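Local coordinates for protein SM80.1 Vicilin (Solanum melongena, PDB 5VF5) that is a 7S vicilin, a two-cupin seed protein that probably serves as a nitrogen store for the germinating embryo and carries a bound copper ion, at residues A[148-153]-A[160-165]; A[157-160]-A[165-168]; A[217-220]-A[226-229]; A[264-269]-A[347-352]; A[367-372]-A[378-383]. All blocks are in the same frame, centred on the assembly; numbering follows the deposited sequence. Where two conformers were deposited one is given.

In the fold
The five contacts fall into three places. Interactions 1 and 2 share Ser160, Gln165 and helix 155-162, and their centres are 6 Å apart on a helical arm far from the centre of the molecule. Interactions 3 and 4 lie in the second cupin domain, with centres 13 Å apart. They touch through the salt bridge from Glu229 to Arg266 and through Lys351, which packs on Phe220 and Phe227. The acetate of interaction 4 lies there, about 4 Å from the Phe227 side chain. Copper is about 13 Å from the Arg266 side chain. Interaction 5 ends a second helical arm, its centre 75 Å from that of interaction 1.

Interaction 1. Residues A[148-153]-A[160-165]; sequences SFYRAF and SAFNTQ
Tyr150 and Phe162 make the whole contact, ring against ring. The Tyr150 atoms CD1 and CE1 meet CE2 and CZ of Phe162. The closest approach is 3.7 Å, from Tyr150 CE1 to Phe162 CZ. Tyr150 CE1 sits at the edge of the Phe162 ring, near its plane. The rings meet obliquely, planes 55° apart and centroids 5.8 Å from each other. Both CB atoms point across the contact. Both CG atoms are anti to the carbonyl carbon (chi1 -73° in each residue), and the two side chains cross at about a right angle.

The contact belongs to the helical arm that follows strand 120-128 of the first cupin domain. It joins the 3-10 turn 149-152 to the last turn of helix 155-162. Phe162 also packs on Ile169 of helix 166-172, and Tyr150 stacks on Phe173.

Hydrogen bonds shape each segment separately. Ser148 OG accepts from Tyr150 N at 3.2 Å, which makes an ST turn at the start of the 3-10 turn. The same OG is bonded to Ser140 O. At the other end, Asn163 leaves the helix with positive phi. Thr164 OG1 then donates to Phe162 O over 3.0 Å, reaching it from above the carbonyl plane.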
# COMPACT_ATOMS: atom_id res chain seq x y z
N SER A 148 -3.20 26.41 -8.45
CA SER A 148 -3.70 25.76 -9.64
C SER A 148 -2.69 25.87 -10.74
O SER A 148 -2.13 26.95 -10.97
CB SER A 148 -5.00 26.41 -10.11
OG SER A 148 -5.44 25.86 -11.36
N PHE A 149 -2.50 24.80 -11.49
CA PHE A 149 -1.60 24.88 -12.66
C PHE A 149 -2.08 25.83 -13.74
O PHE A 149 -1.31 26.22 -14.60
CB PHE A 149 -1.20 23.51 -13.22
CG PHE A 149 -2.36 22.68 -13.72
CD1 PHE A 149 -3.16 23.07 -14.80
CD2 PHE A 149 -2.61 21.46 -13.16
CE1 PHE A 149 -4.18 22.27 -15.27
CE2 PHE A 149 -3.62 20.64 -13.64
CZ PHE A 149 -4.40 21.05 -14.70
N TYR A 150 -3.36 26.21 -13.72
CA TYR A 150 -3.82 27.20 -14.69
C TYR A 150 -3.08 28.53 -14.54
O TYR A 150 -2.96 29.27 -15.50
CB TYR A 150 -5.29 27.41 -14.63
CG TYR A 150 -6.18 26.28 -15.20
CD1 TYR A 150 -6.46 26.20 -16.53
CD2 TYR A 150 -6.70 25.31 -14.37
CE1 TYR A 150 -7.32 25.25 -17.03
CE2 TYR A 150 -7.55 24.35 -14.88
CZ TYR A 150 -7.81 24.31 -16.21
OH TYR A 150 -8.68 23.34 -16.65
N ARG A 151 -2.57 28.81 -13.35
CA ARG A 151 -1.83 30.06 -13.13
C ARG A 151 -0.47 30.10 -13.82
O ARG A 151 0.16 31.18 -13.93
CB ARG A 151 -1.68 30.31 -11.65
CG ARG A 151 -3.02 30.61 -11.01
CD ARG A 151 -2.91 30.53 -9.50
NE ARG A 151 -1.90 31.41 -8.91
CZ ARG A 151 -2.21 32.53 -8.28
NH1 ARG A 151 -3.48 32.88 -8.18
NH2 ARG A 151 -1.25 33.30 -7.76
N ALA A 152 -0.03 28.97 -14.35
CA ALA A 152 1.19 28.92 -15.14
C ALA A 152 1.03 29.47 -16.56
O ALA A 152 2.01 29.66 -17.28
CB ALA A 152 1.69 27.48 -15.20
N PHE A 153 -0.21 29.65 -16.98
CA PHE A 153 -0.48 30.22 -18.30
C PHE A 153 -0.64 31.71 -18.28
O PHE A 153 -1.23 32.29 -17.35
CB PHE A 153 -1.71 29.55 -18.94
CG PHE A 153 -1.54 28.05 -19.13
CD1 PHE A 153 -0.64 27.57 -20.04
CD2 PHE A 153 -2.28 27.14 -18.40
CE1 PHE A 153 -0.45 26.22 -20.24
CE2 PHE A 153 -2.09 25.80 -18.57
CZ PHE A 153 -1.19 25.33 -19.50
N SER A 160 -8.06 33.74 -24.29
CA SER A 160 -8.37 33.10 -25.56
C SER A 160 -8.88 31.69 -25.37
O SER A 160 -9.84 31.28 -26.01
CB SER A 160 -7.14 33.11 -26.48
OG SER A 160 -6.87 34.42 -26.95
N ALA A 161 -8.26 30.94 -24.46
CA ALA A 161 -8.70 29.57 -24.25
C ALA A 161 -10.13 29.50 -23.69
O ALA A 161 -10.95 28.72 -24.18
CB ALA A 161 -7.77 28.84 -23.30
N PHE A 162 -10.39 30.29 -22.66
CA PHE A 162 -11.71 30.32 -22.04
C PHE A 162 -12.72 31.25 -22.70
O PHE A 162 -13.87 31.25 -22.30
CB PHE A 162 -11.58 30.63 -20.55
CG PHE A 162 -11.04 29.47 -19.74
CD1 PHE A 162 -11.88 28.47 -19.30
CD2 PHE A 162 -9.72 29.39 -19.42
CE1 PHE A 162 -11.40 27.42 -18.55
CE2 PHE A 162 -9.24 28.31 -18.69
CZ PHE A 162 -10.07 27.34 -18.24
N ASN A 163 -12.31 32.03 -23.69
CA ASN A 163 -13.21 33.00 -24.33
C ASN A 163 -13.86 33.90 -23.27
O ASN A 163 -15.05 34.18 -23.36
CB ASN A 163 -14.29 32.30 -25.19
CG ASN A 163 -15.02 33.26 -26.09
OD1 ASN A 163 -14.49 34.30 -26.48
ND2 ASN A 163 -16.27 32.94 -26.38
N THR A 164 -13.06 34.35 -22.29
CA THR A 164 -13.53 35.06 -21.08
C THR A 164 -12.55 36.21 -20.85
O THR A 164 -11.35 36.00 -20.94
CB THR A 164 -13.52 34.12 -19.83
OG1 THR A 164 -14.47 33.04 -20.01
CG2 THR A 164 -13.90 34.85 -18.53
N GLN A 165 -13.04 37.39 -20.53
CA GLN A 165 -12.15 38.53 -20.33
C GLN A 165 -11.07 38.25 -19.29
O GLN A 165 -11.35 37.59 -18.26
CB GLN A 165 -12.99 39.76 -19.92
CG GLN A 165 -12.22 41.06 -20.02
CD GLN A 165 -11.43 41.42 -18.76
OE1 GLN A 165 -11.87 41.16 -17.63
NE2 GLN A 165 -10.25 42.02 -18.96

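Interaction 2. Residues A[157-160]-A[165-168]; sequences ILES and QRDR
Glu159 lays OE2 against CB and CG of Arg166 and meets the guanidinium at its NE edge. The two residues tie helix 155-162 to the first turn of helix 166-172, two consecutive helices joined by a short turn in the arm of the first cupin domain. Their CA atoms are 4.9 Å apart.

The main link is a two-pronged salt bridge. Arg166 uses the NE side of its guanidinium and gives one nitrogen to each carboxylate oxygen. NH2 reaches Glu159 OE1 at 2.8 Å with an N-H...O angle of 164°. NE reaches Glu159 OE2 at 3.1 Å and is also nearly straight. Both oxygens lie close to the guanidinium plane. The carboxylate does not share that plane, for the two groups are turned 57° apart, and both nitrogens meet it from above its own plane.

The torsions explain the fit. Glu159 is extended, with CG anti to its N, and stretches out from its helix. Arg166 CG lies between the backbone N and the carbonyl carbon (chi1 61°), and a bend at chi3 folds the guanidinium back over helix 155-162. There the arginine also touches Ser155 and Asp156. The carboxylate lies at the N-terminal end of helix 166-172, where Gln165 holds the N-cap position. OE2 of Glu159 also takes a weak and bent bond from Arg166 N, 2.9 Å long.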
# COMPACT_ATOMS: atom_id res chain seq x y z
N ILE A 157 -3.40 33.93 -23.03
CA ILE A 157 -3.70 32.56 -23.38
C ILE A 157 -4.96 32.08 -22.62
O ILE A 157 -5.82 31.47 -23.22
CB ILE A 157 -2.46 31.67 -23.11
CG1 ILE A 157 -1.43 31.94 -24.23
CG2 ILE A 157 -2.88 30.21 -23.03
CD1 ILE A 157 -0.08 31.30 -23.97
N LEU A 158 -5.07 32.37 -21.34
CA LEU A 158 -6.28 32.00 -20.59
C LEU A 158 -7.51 32.70 -21.15
O LEU A 158 -8.58 32.08 -21.28
CB LEU A 158 -6.17 32.34 -19.08
CG LEU A 158 -5.14 31.49 -18.30
CD1 LEU A 158 -4.95 32.05 -16.90
CD2 LEU A 158 -5.55 30.04 -18.23
N GLU A 159 -7.39 33.97 -21.48
CA GLU A 159 -8.52 34.70 -22.12
C GLU A 159 -9.00 34.06 -23.42
O GLU A 159 -10.20 33.83 -23.61
CB GLU A 159 -8.07 36.17 -22.34
CG GLU A 159 -9.03 37.04 -23.12
CD GLU A 159 -8.52 38.45 -23.15
OE1 GLU A 159 -7.78 38.76 -24.09
OE2 GLU A 159 -8.80 39.23 -22.21
N SER A 160 -8.06 33.74 -24.29
CA SER A 160 -8.37 33.10 -25.56
C SER A 160 -8.88 31.69 -25.37
O SER A 160 -9.84 31.28 -26.01
CB SER A 160 -7.14 33.11 -26.48
OG SER A 160 -6.87 34.42 -26.95
N GLN A 165 -13.04 37.39 -20.53
CA GLN A 165 -12.15 38.53 -20.33
C GLN A 165 -11.07 38.25 -19.29
O GLN A 165 -11.35 37.59 -18.26
CB GLN A 165 -12.99 39.76 -19.92
CG GLN A 165 -12.22 41.06 -20.02
CD GLN A 165 -11.43 41.42 -18.76
OE1 GLN A 165 -11.87 41.16 -17.63
NE2 GLN A 165 -10.25 42.02 -18.96
N ARG A 166 -9.85 38.72 -19.53
CA ARG A 166 -8.68 38.24 -18.77
C ARG A 166 -8.83 38.50 -17.29
O ARG A 166 -8.50 37.67 -16.50
CB ARG A 166 -7.32 38.77 -19.28
CG ARG A 166 -7.18 40.26 -19.23
CD ARG A 166 -5.92 40.66 -19.99
NE ARG A 166 -6.02 40.28 -21.40
CZ ARG A 166 -5.00 40.24 -22.27
NH1 ARG A 166 -3.76 40.54 -21.90
NH2 ARG A 166 -5.23 39.88 -23.53
N ASP A 167 -9.32 39.67 -16.92
CA ASP A 167 -9.48 39.95 -15.50
C ASP A 167 -10.46 38.99 -14.79
O ASP A 167 -10.20 38.60 -13.66
CB ASP A 167 -9.79 41.43 -15.25
CG ASP A 167 -8.68 42.36 -15.75
OD1 ASP A 167 -7.47 42.00 -15.78
OD2 ASP A 167 -9.02 43.48 -16.11
N ARG A 168 -11.51 38.54 -15.47
CA ARG A 168 -12.46 37.64 -14.89
C ARG A 168 -11.91 36.20 -14.72
O ARG A 168 -12.12 35.54 -13.70
CB ARG A 168 -13.67 37.58 -15.77
CG ARG A 168 -14.78 36.79 -15.16
CD ARG A 168 -16.08 36.98 -15.88
NE ARG A 168 -17.12 36.34 -15.07
CZ ARG A 168 -18.34 36.02 -15.50
NH1 ARG A 168 -18.70 36.26 -16.76
NH2 ARG A 168 -19.19 35.44 -14.66

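Interaction 3. Residues A[217-220]-A[226-229]; sequences RPQF and QFIE
Phe227 O is approached by two backbone N-H groups from segment 217-220. Gln219 N is 2.9 Å away, but its bond is weak because it is bent to 119°. Phe220 N makes a straighter bond to the same oxygen, also weak at 3.3 Å. In return Phe227 N donates to Phe220 O at 2.9 Å, nearly along the C=O axis. Phe220 and Phe227 are thus an antiparallel hydrogen-bonded pair, with both side chains on one face of the sheet.

These two phenyl groups lie side by side and point the same way. CD2 of Phe227 comes to 3.8 Å from CD2 of Phe220, at the edge of the Phe220 ring. Gln219 runs along the other ring in a similar manner. With CG anti to its N (chi1 -179°) and an extended chain, it carries OE1 to the edge of the Phe227 ring, 3.8 Å from CE2 and in the ring plane. A water continues the link, donating to Gln219 OE1 and accepting from Glu229 N. Gln219 CG lies over the centre of the Phe220 ring.

Pro218 lies alongside Gln226, and its CB rests 3.5 Å from Phe227 O. Ile228 CD1 reaches Arg217 O at 3.2 Å. Beyond the pair, strand 243-250 lies next to strand 225-230, and Phe220 meets Phe353 edge-to-face. Two residues, Gln219 and Phe220, opposite one, Phe227, define a classic beta bulge, here at the border of a sheet in the second cupin domain.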
# COMPACT_ATOMS: atom_id res chain seq x y z
N ARG A 217 -12.90 -16.59 1.37
CA ARG A 217 -12.06 -17.49 2.17
C ARG A 217 -10.60 -17.06 1.98
O ARG A 217 -10.20 -16.70 0.87
CB ARG A 217 -12.28 -18.96 1.77
CG ARG A 217 -13.72 -19.45 1.90
CD ARG A 217 -14.37 -19.09 3.24
NE ARG A 217 -13.50 -19.42 4.37
CZ ARG A 217 -13.57 -18.89 5.59
NH1 ARG A 217 -12.71 -19.28 6.53
NH2 ARG A 217 -14.49 -17.97 5.89
N PRO A 218 -9.81 -17.05 3.06
CA PRO A 218 -8.40 -16.68 2.87
C PRO A 218 -7.66 -17.69 1.97
O PRO A 218 -8.03 -18.87 1.93
CB PRO A 218 -7.82 -16.74 4.27
CG PRO A 218 -8.96 -16.76 5.21
CD PRO A 218 -10.18 -17.20 4.48
N GLN A 219 -6.64 -17.25 1.25
CA GLN A 219 -5.74 -18.19 0.59
C GLN A 219 -5.08 -19.13 1.57
O GLN A 219 -4.98 -20.36 1.33
CB GLN A 219 -4.68 -17.50 -0.21
CG GLN A 219 -3.80 -18.53 -0.90
CD GLN A 219 -2.85 -17.92 -1.88
OE1 GLN A 219 -2.58 -16.73 -1.83
NE2 GLN A 219 -2.35 -18.76 -2.80
N PHE A 220 -4.53 -18.53 2.66
CA PHE A 220 -3.84 -19.25 3.76
C PHE A 220 -4.51 -18.77 5.04
O PHE A 220 -4.71 -17.58 5.21
CB PHE A 220 -2.32 -18.96 3.83
CG PHE A 220 -1.60 -19.24 2.55
CD1 PHE A 220 -1.47 -20.56 2.09
CD2 PHE A 220 -1.04 -18.21 1.77
CE1 PHE A 220 -0.82 -20.85 0.91
CE2 PHE A 220 -0.40 -18.52 0.58
CZ PHE A 220 -0.30 -19.84 0.13
N GLN A 226 -4.79 -14.80 8.89
CA GLN A 226 -5.41 -14.90 7.58
C GLN A 226 -4.53 -14.17 6.54
O GLN A 226 -4.02 -13.09 6.85
CB GLN A 226 -6.79 -14.22 7.64
CG GLN A 226 -7.75 -14.81 8.69
CD GLN A 226 -7.58 -14.18 10.06
OE1 GLN A 226 -7.43 -12.98 10.18
NE2 GLN A 226 -7.61 -15.00 11.11
N PHE A 227 -4.42 -14.74 5.35
CA PHE A 227 -3.80 -14.05 4.22
C PHE A 227 -4.73 -14.15 3.03
O PHE A 227 -5.13 -15.26 2.67
CB PHE A 227 -2.48 -14.72 3.88
CG PHE A 227 -1.77 -14.08 2.75
CD1 PHE A 227 -0.90 -13.02 2.98
CD2 PHE A 227 -1.93 -14.54 1.46
CE1 PHE A 227 -0.25 -12.43 1.91
CE2 PHE A 227 -1.28 -13.94 0.39
CZ PHE A 227 -0.41 -12.88 0.63
N ILE A 228 -5.04 -13.03 2.39
CA ILE A 228 -5.63 -13.10 1.06
C ILE A 228 -5.07 -12.03 0.19
O ILE A 228 -4.58 -10.99 0.69
CB ILE A 228 -7.13 -13.12 1.05
CG1 ILE A 228 -7.71 -13.67 -0.30
CG2 ILE A 228 -7.65 -11.73 1.38
CD1 ILE A 228 -9.21 -13.87 -0.33
N GLU A 229 -5.05 -12.32 -1.09
CA GLU A 229 -4.40 -11.48 -2.03
C GLU A 229 -5.19 -11.35 -3.30
O GLU A 229 -5.79 -12.31 -3.79
CB GLU A 229 -3.06 -12.12 -2.31
CG GLU A 229 -2.26 -11.55 -3.40
CD GLU A 229 -0.98 -12.31 -3.56
OE1 GLU A 229 -0.07 -11.93 -2.86
OE2 GLU A 229 -0.91 -13.25 -4.37
O HOH W 1 -4.93 -15.09 -2.53

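Interaction 4. Residues A[264-269]-A[347-352]; sequences STRVVM and MFNRKN. With ACT (acetate ion), chain C.
Ser264 N donates to Asn349 OD1 at 2.9 Å, the direct hydrogen bond between the two segments. The N-H comes from above the amide plane, 51° out of it. OD1 also accepts from Arg263 N. Asn349 CG is anti to the backbone N (chi1 -173°), which brings the amide over Ser264, with CB of the serine 3.4 Å from OD1. The same amide sets its ND2 over one face of the Arg266 guanidinium, 3.7 Å from NH2. A water accepts from both Arg266 NH2 and Asn349 ND2.

Arg266 NH1 and Lys351 NZ converge on one oxygen of a bound acetate. The O atom of the acetate lies 2.9 Å from Arg266 NH1 and 2.8 Å from Lys351 NZ. Bends at chi2 and chi4 curl the lysine chain toward it.

The next shell fixes the arginine. NE and NH2 both donate to Ser264 OG, at 3.1 Å and 3.0 Å, and the oxygen lies in the guanidinium plane. Ser264 OG is itself bonded to Ile344 O. NH1 also forms a salt bridge with Glu229. Asn261 accepts from both Asn349 ND2 and Lys351 NZ, and together with Tyr259 it also bonds the acetate. The site lies inside the second cupin barrel, between strand 265-272 and the chain entering strand 351-353.

Arg266 NH1 and Lys351 NZ are 3.7 Å apart, and the acetate between them probably offsets their charges, as Glu229 would in part. The acetate probably came from the crystallisation liquor, but its place is consistent with a pocket suited to a small anion.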
# COMPACT_ATOMS: atom_id res chain seq x y z
N SER A 264 8.28 -11.79 -5.84
CA SER A 264 7.69 -10.50 -5.63
C SER A 264 8.25 -9.81 -4.41
O SER A 264 8.29 -10.38 -3.34
CB SER A 264 6.17 -10.63 -5.52
OG SER A 264 5.51 -9.39 -5.26
N THR A 265 8.70 -8.58 -4.61
CA THR A 265 9.06 -7.71 -3.49
C THR A 265 7.79 -7.10 -2.92
O THR A 265 6.88 -6.72 -3.68
CB THR A 265 9.98 -6.57 -3.99
OG1 THR A 265 11.21 -7.13 -4.44
CG2 THR A 265 10.27 -5.54 -2.93
N ARG A 266 7.69 -7.05 -1.60
CA ARG A 266 6.50 -6.56 -0.91
C ARG A 266 6.76 -5.28 -0.18
O ARG A 266 7.78 -5.15 0.47
CB ARG A 266 5.94 -7.63 0.03
CG ARG A 266 5.61 -8.95 -0.70
CD ARG A 266 4.17 -8.88 -1.27
NE ARG A 266 4.03 -9.46 -2.55
CZ ARG A 266 3.04 -10.21 -2.93
NH1 ARG A 266 2.13 -10.63 -2.04
NH2 ARG A 266 2.98 -10.54 -4.18
N VAL A 267 5.85 -4.33 -0.33
CA VAL A 267 5.90 -3.08 0.42
C VAL A 267 4.74 -3.11 1.39
O VAL A 267 3.58 -2.94 0.98
CB VAL A 267 5.85 -1.84 -0.49
CG1 VAL A 267 6.01 -0.60 0.33
CG2 VAL A 267 6.94 -1.88 -1.57
N VAL A 268 5.06 -3.42 2.64
CA VAL A 268 4.08 -3.77 3.68
C VAL A 268 3.82 -2.58 4.57
O VAL A 268 4.78 -2.04 5.11
CB VAL A 268 4.63 -4.95 4.52
CG1 VAL A 268 3.74 -5.26 5.71
CG2 VAL A 268 4.83 -6.15 3.59
N MET A 269 2.58 -2.14 4.67
CA MET A 269 2.26 -1.05 5.67
C MET A 269 1.29 -1.49 6.70
O MET A 269 0.29 -2.20 6.49
CB MET A 269 1.62 0.21 5.09
CG MET A 269 1.43 1.33 6.15
SD MET A 269 0.76 2.84 5.49
CE MET A 269 -0.88 2.30 5.12
N MET A 347 3.10 -11.28 -10.84
CA MET A 347 2.68 -12.44 -11.58
C MET A 347 3.69 -13.57 -11.35
O MET A 347 4.91 -13.36 -11.41
CB MET A 347 2.61 -12.18 -13.09
CG MET A 347 1.92 -13.30 -13.79
SD MET A 347 0.13 -13.13 -13.74
CE MET A 347 -0.12 -12.05 -15.10
N PHE A 348 3.15 -14.76 -11.12
CA PHE A 348 3.91 -16.00 -10.92
C PHE A 348 4.53 -16.10 -9.51
O PHE A 348 5.19 -17.10 -9.22
CB PHE A 348 4.97 -16.23 -12.02
CG PHE A 348 4.44 -16.03 -13.42
CD1 PHE A 348 3.37 -16.76 -13.83
CD2 PHE A 348 4.97 -15.06 -14.27
CE1 PHE A 348 2.82 -16.60 -15.12
CE2 PHE A 348 4.45 -14.88 -15.55
CZ PHE A 348 3.37 -15.66 -15.97
N ASN A 349 4.30 -15.09 -8.66
CA ASN A 349 4.79 -15.18 -7.28
C ASN A 349 4.11 -16.29 -6.51
O ASN A 349 2.87 -16.46 -6.59
CB ASN A 349 4.58 -13.89 -6.52
CG ASN A 349 5.24 -13.92 -5.14
OD1 ASN A 349 6.48 -13.98 -5.03
ND2 ASN A 349 4.40 -13.91 -4.07
N ARG A 350 4.89 -17.02 -5.72
CA ARG A 350 4.34 -17.98 -4.80
C ARG A 350 4.97 -17.80 -3.41
O ARG A 350 6.16 -17.42 -3.26
CB ARG A 350 4.48 -19.40 -5.33
CG ARG A 350 3.81 -19.64 -6.68
CD ARG A 350 2.28 -19.57 -6.64
NE ARG A 350 1.65 -19.95 -7.92
CZ ARG A 350 1.34 -19.11 -8.90
NH1 ARG A 350 1.56 -17.80 -8.77
NH2 ARG A 350 0.78 -19.59 -10.00
N LYS A 351 4.13 -18.01 -2.40
CA LYS A 351 4.54 -18.08 -1.01
C LYS A 351 5.11 -19.45 -0.73
O LYS A 351 4.51 -20.46 -1.10
CB LYS A 351 3.38 -17.89 -0.04
CG LYS A 351 2.80 -16.52 -0.02
CD LYS A 351 3.28 -15.79 1.16
CE LYS A 351 2.73 -14.38 1.34
NZ LYS A 351 2.90 -13.53 0.13
N ASN A 352 6.27 -19.48 -0.10
CA ASN A 352 6.97 -20.69 0.29
C ASN A 352 7.14 -20.69 1.79
O ASN A 352 7.98 -19.91 2.33
CB ASN A 352 8.35 -20.72 -0.35
CG ASN A 352 8.30 -20.90 -1.84
OD1 ASN A 352 8.49 -22.00 -2.35
ND2 ASN A 352 8.02 -19.82 -2.56
C ACT C . 3.43 -10.67 1.85
O ACT C . 2.70 -10.84 0.82
OXT ACT C . 4.50 -11.30 1.97
CH3 ACT C . 3.03 -9.76 2.98
O HOH W 2 1.72 -12.47 -5.28

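Interaction 5. Residues A[367-372]-A[378-383]; sequences EAKELS and REVEEI
The carboxylate of Glu381 is the flat group here, and Lys369 NZ meets it at OE2. The ammonium comes in on the anti side, 23° out of the carboxylate plane, at 2.8 Å. The other oxygen, OE1, has a salt bridge to Arg366, so each carboxylate oxygen has a basic partner. Helices 366-373 and 377-385 are joined by a short turn and cross steeply, in the helical arm that follows strand 351-353 in the second cupin domain.

Lys369 and Glu381 cross at about a right angle. Lys369 CG is anti to the carbonyl carbon (chi1 -71°), and the chain then runs straight until chi4, where it bends to 138° and turns NZ to the acid. On the way CD packs against Glu381 CG at 3.5 Å. The lysine is buried, but its ammonium is well served, since it also donates to Trp361 O and Ile364 O. Three acceptors around one NZ probably keep it charged and fix its direction.

Val380 fills the apolar side of the contact. The CA atoms of Lys369 and Val380 are 6.5 Å apart, and both CB atoms point toward the other helix. CG1 of the valine rests on Lys369 CB at 3.8 Å. CG2 lies 4.0 Å from Lys369 O. Phe373 and Met375 also touch Val380 where the chain turns.

Within helix 366-373, Ala368 O accepts twice. Ser372 N makes the usual helix bond, and Ser372 OG reaches that oxygen from the opposite face of the carbonyl plane, at 2.7 Å.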
# COMPACT_ATOMS: atom_id res chain seq x y z
N GLU A 367 15.86 -38.89 2.16
CA GLU A 367 17.30 -38.99 1.97
C GLU A 367 17.99 -37.59 1.77
O GLU A 367 19.07 -37.30 2.29
CB GLU A 367 17.59 -39.92 0.79
CG GLU A 367 17.12 -41.36 1.02
CD GLU A 367 15.58 -41.57 0.83
OE1 GLU A 367 14.82 -40.65 0.30
OE2 GLU A 367 15.11 -42.69 1.20
N ALA A 368 17.28 -36.71 1.05
CA ALA A 368 17.74 -35.34 0.89
C ALA A 368 17.72 -34.59 2.21
O ALA A 368 18.62 -33.78 2.47
CB ALA A 368 16.93 -34.61 -0.14
N LYS A 369 16.76 -34.86 3.07
CA LYS A 369 16.76 -34.24 4.41
C LYS A 369 17.94 -34.74 5.22
O LYS A 369 18.58 -33.95 5.96
CB LYS A 369 15.45 -34.56 5.14
CG LYS A 369 14.26 -33.84 4.57
CD LYS A 369 12.96 -34.35 5.16
CE LYS A 369 11.80 -33.55 4.63
NZ LYS A 369 10.60 -34.30 4.28
N GLU A 370 18.22 -36.03 5.16
CA GLU A 370 19.35 -36.60 5.87
C GLU A 370 20.65 -35.94 5.44
O GLU A 370 21.49 -35.59 6.28
CB GLU A 370 19.40 -38.13 5.66
CG GLU A 370 20.67 -38.79 6.23
CD GLU A 370 20.49 -40.25 6.54
OE1 GLU A 370 19.36 -40.75 6.84
OE2 GLU A 370 21.53 -40.92 6.46
N LEU A 371 20.84 -35.79 4.13
CA LEU A 371 22.06 -35.14 3.62
C LEU A 371 22.11 -33.65 3.96
O LEU A 371 23.18 -33.10 4.20
CB LEU A 371 22.19 -35.34 2.13
CG LEU A 371 22.60 -36.75 1.72
CD1 LEU A 371 22.29 -37.01 0.27
CD2 LEU A 371 24.08 -36.95 1.91
N SER A 372 20.95 -33.01 3.99
CA SER A 372 20.85 -31.58 4.27
C SER A 372 21.39 -31.23 5.64
O SER A 372 22.12 -30.23 5.79
CB SER A 372 19.40 -31.12 4.21
OG SER A 372 18.91 -31.09 2.87
N ARG A 378 14.79 -39.90 9.19
CA ARG A 378 13.57 -40.06 9.96
C ARG A 378 13.52 -39.10 11.14
O ARG A 378 12.42 -38.67 11.54
CB ARG A 378 13.37 -41.52 10.44
CG ARG A 378 13.04 -42.47 9.29
CD ARG A 378 12.64 -43.84 9.83
NE ARG A 378 12.46 -44.82 8.79
CZ ARG A 378 11.40 -44.89 7.98
NH1 ARG A 378 10.40 -44.02 8.04
NH2 ARG A 378 11.35 -45.86 7.08
N GLU A 379 14.68 -38.74 11.69
CA GLU A 379 14.72 -37.80 12.79
C GLU A 379 14.45 -36.37 12.32
O GLU A 379 13.70 -35.64 12.98
CB GLU A 379 16.08 -37.87 13.49
CG GLU A 379 16.11 -37.02 14.75
CD GLU A 379 17.34 -37.19 15.58
OE1 GLU A 379 18.29 -37.92 15.16
OE2 GLU A 379 17.31 -36.57 16.68
N VAL A 380 14.99 -36.00 11.17
CA VAL A 380 14.67 -34.72 10.59
C VAL A 380 13.18 -34.62 10.35
O VAL A 380 12.54 -33.62 10.68
CB VAL A 380 15.44 -34.48 9.28
CG1 VAL A 380 15.07 -33.12 8.69
CG2 VAL A 380 16.93 -34.46 9.53
N GLU A 381 12.61 -35.69 9.76
CA GLU A 381 11.18 -35.70 9.47
C GLU A 381 10.34 -35.60 10.73
O GLU A 381 9.35 -34.88 10.77
CB GLU A 381 10.79 -36.89 8.58
CG GLU A 381 11.36 -36.69 7.18
CD GLU A 381 10.72 -37.53 6.08
OE1 GLU A 381 10.28 -38.66 6.39
OE2 GLU A 381 10.72 -37.05 4.87
N GLU A 382 10.74 -36.31 11.77
CA GLU A 382 10.02 -36.21 13.04
C GLU A 382 9.99 -34.75 13.52
O GLU A 382 8.91 -34.24 13.89
CB GLU A 382 10.65 -37.13 14.09
CG GLU A 382 9.96 -37.08 15.45
CD GLU A 382 10.56 -38.01 16.50
OE1 GLU A 382 11.04 -39.11 16.14
OE2 GLU A 382 10.54 -37.65 17.70
N ILE A 383 11.12 -34.06 13.46
CA ILE A 383 11.19 -32.70 13.95
C ILE A 383 10.32 -31.79 13.10
O ILE A 383 9.55 -31.00 13.61
CB ILE A 383 12.65 -32.20 14.02
CG1 ILE A 383 13.39 -32.96 15.12
CG2 ILE A 383 12.71 -30.69 14.23
CD1 ILE A 383 14.89 -32.81 15.04